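PDB 4K0J: heavy metal cation tricomponent efflux pump ZneA(CzcA-like) from Cupriavidus metallidurans, which probably exports zinc ions as a proton-coupled antiporter of the RND superfamily, the inner-membrane part of a tripartite efflux pump. Local coordinates for residues L823-R827 / W845-F849. Residues are numbered along the deposited sequence; the frame is centred on the assembly and turned at random.
Sequences LEEAR and WGGQF
Arg-827 lays its side chain along the indole of Trp-845, the two running past each other in opposite directions. CB of Arg-827 sits above one face near the rim, 4.0 Å from NE1 of Trp-845. The chain then bends at chi3 (-80°), which sets NE above the CD1 edge of the indole and takes the rest of the guanidinium out past that edge. CD1 of Trp-845 lies over one guanidinium face, with the two planes 34° apart. NH2 of Arg-827 comes within 3.5 Å of CD1 of Trp-845. The same nitrogen approaches CZ of Phe-849, and guanidinium and phenyl planes differ by 19°.

Leu-823, one helical turn earlier, crosses the phenyl side chain at about a right angle. CD1 of Leu-823 is 3.4 Å from CD2 of Phe-849 and 4.3 Å from CE3 of Trp-845. Ala-826 adds its methyl, with CB 4.2 Å from CH2 of Trp-845. Leu-690 and Val-669 also touch the side chain of Trp-845.

Helix 820-830 thus packs beside helix 676-690 on a four-stranded antiparallel sheet with edge strand 843-847. Its two beta-alpha-beta units are consistent with an RND porter subdomain. Phe-849 begins the long helix leading into a predicted transmembrane segment. No hydrogen bond joins the two segments. Their contact rests on apolar packing and on the flat guanidinium lying against aromatic carbon, where its charge may be favoured by the ring electrons.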
loop_
_atom_site.group_PDB
_atom_site.type_symbol
_atom_site.label_atom_id
_atom_site.label_comp_id
_atom_site.label_asym_id
_atom_site.label_seq_id
_atom_site.Cartn_x
_atom_site.Cartn_y
_atom_site.Cartn_z
ATOM N N LEU C 823 -29.292 -31.966 7.539
ATOM C CA LEU C 823 -28.910 -31.080 8.626
ATOM C C LEU C 823 -30.114 -30.761 9.489
ATOM O O LEU C 823 -29.978 -30.582 10.692
ATOM C CB LEU C 823 -28.272 -29.795 8.099
ATOM C CG LEU C 823 -27.472 -28.975 9.114
ATOM C CD1 LEU C 823 -26.251 -28.377 8.438
ATOM C CD2 LEU C 823 -28.327 -27.886 9.752
ATOM N N GLU C 824 -31.291 -30.699 8.874
ATOM C CA GLU C 824 -32.532 -30.514 9.620
ATOM C C GLU C 824 -32.716 -31.631 10.647
ATOM O O GLU C 824 -32.879 -31.376 11.847
ATOM C CB GLU C 824 -33.722 -30.491 8.667
ATOM C CG GLU C 824 -35.069 -30.463 9.363
ATOM C CD GLU C 824 -36.226 -30.568 8.389
ATOM O OE1 GLU C 824 -35.973 -30.783 7.185
ATOM O OE2 GLU C 824 -37.390 -30.436 8.825
ATOM N N GLU C 825 -32.673 -32.869 10.162
ATOM C CA GLU C 825 -32.834 -34.047 11.008
ATOM C C GLU C 825 -31.788 -34.140 12.115
ATOM O O GLU C 825 -32.127 -34.235 13.293
ATOM C CB GLU C 825 -32.798 -35.309 10.150
ATOM C CG GLU C 825 -32.793 -36.600 10.942
ATOM C CD GLU C 825 -32.780 -37.822 10.046
ATOM O OE1 GLU C 825 -31.976 -38.743 10.305
ATOM O OE2 GLU C 825 -33.577 -37.863 9.083
ATOM N N ALA C 826 -30.514 -34.113 11.730
ATOM C CA ALA C 826 -29.424 -34.252 12.691
ATOM C C ALA C 826 -29.409 -33.122 13.718
ATOM O O ALA C 826 -29.366 -33.378 14.924
ATOM C CB ALA C 826 -28.092 -34.344 11.977
ATOM N N ARG C 827 -29.447 -31.877 13.244
ATOM C CA ARG C 827 -29.478 -30.721 14.143
ATOM C C ARG C 827 -30.683 -30.768 15.083
ATOM O O ARG C 827 -30.587 -30.363 16.244
ATOM C CB ARG C 827 -29.458 -29.408 13.354
ATOM C CG ARG C 827 -29.859 -28.173 14.140
ATOM C CD ARG C 827 -30.017 -26.968 13.222
ATOM N NE ARG C 827 -28.739 -26.353 12.873
ATOM C CZ ARG C 827 -28.222 -25.299 13.499
ATOM N NH1 ARG C 827 -28.876 -24.735 14.506
ATOM N NH2 ARG C 827 -27.052 -24.805 13.121
ATOM N N TRP C 845 -22.952 -25.236 14.749
ATOM C CA TRP C 845 -22.682 -25.963 13.513
ATOM C C TRP C 845 -21.834 -25.092 12.595
ATOM O O TRP C 845 -21.918 -23.865 12.646
ATOM C CB TRP C 845 -23.990 -26.358 12.822
ATOM C CG TRP C 845 -24.654 -27.538 13.453
ATOM C CD1 TRP C 845 -25.409 -27.548 14.593
ATOM C CD2 TRP C 845 -24.609 -28.893 12.990
ATOM N NE1 TRP C 845 -25.836 -28.826 14.866
ATOM C CE2 TRP C 845 -25.360 -29.669 13.895
ATOM C CE3 TRP C 845 -24.009 -29.524 11.898
ATOM C CZ2 TRP C 845 -25.524 -31.044 13.739
ATOM C CZ3 TRP C 845 -24.175 -30.888 11.746
ATOM C CH2 TRP C 845 -24.927 -31.633 12.659
ATOM N N GLY C 846 -21.011 -25.722 11.761
ATOM C CA GLY C 846 -20.131 -24.983 10.872
ATOM C C GLY C 846 -19.803 -25.730 9.593
ATOM O O GLY C 846 -20.088 -26.922 9.473
ATOM N N GLY C 847 -19.200 -25.028 8.639
ATOM C CA GLY C 847 -18.829 -25.628 7.370
ATOM C C GLY C 847 -19.671 -25.114 6.221
ATOM O O GLY C 847 -19.903 -23.910 6.096
ATOM N N GLN C 848 -20.137 -26.028 5.377
ATOM C CA GLN C 848 -20.989 -25.658 4.252
ATOM C C GLN C 848 -22.410 -25.329 4.708
ATOM O O GLN C 848 -23.267 -24.982 3.898
ATOM C CB GLN C 848 -20.994 -26.752 3.180
ATOM C CG GLN C 848 -19.698 -26.832 2.381
ATOM C CD GLN C 848 -19.765 -27.834 1.243
ATOM O OE1 GLN C 848 -18.900 -27.855 0.367
ATOM N NE2 GLN C 848 -20.792 -28.673 1.253
ATOM N N PHE C 849 -22.647 -25.449 6.009
ATOM C CA PHE C 849 -23.884 -24.983 6.618
ATOM C C PHE C 849 -23.963 -23.469 6.463
ATOM O O PHE C 849 -24.985 -22.927 6.033
ATOM C CB PHE C 849 -23.916 -25.379 8.098
ATOM C CG PHE C 849 -24.934 -24.627 8.916
ATOM C CD1 PHE C 849 -24.548 -23.566 9.719
ATOM C CD2 PHE C 849 -26.273 -24.981 8.884
ATOM C CE1 PHE C 849 -25.478 -22.875 10.473
ATOM C CE2 PHE C 849 -27.206 -24.294 9.638
ATOM C CZ PHE C 849 -26.808 -23.239 10.431
#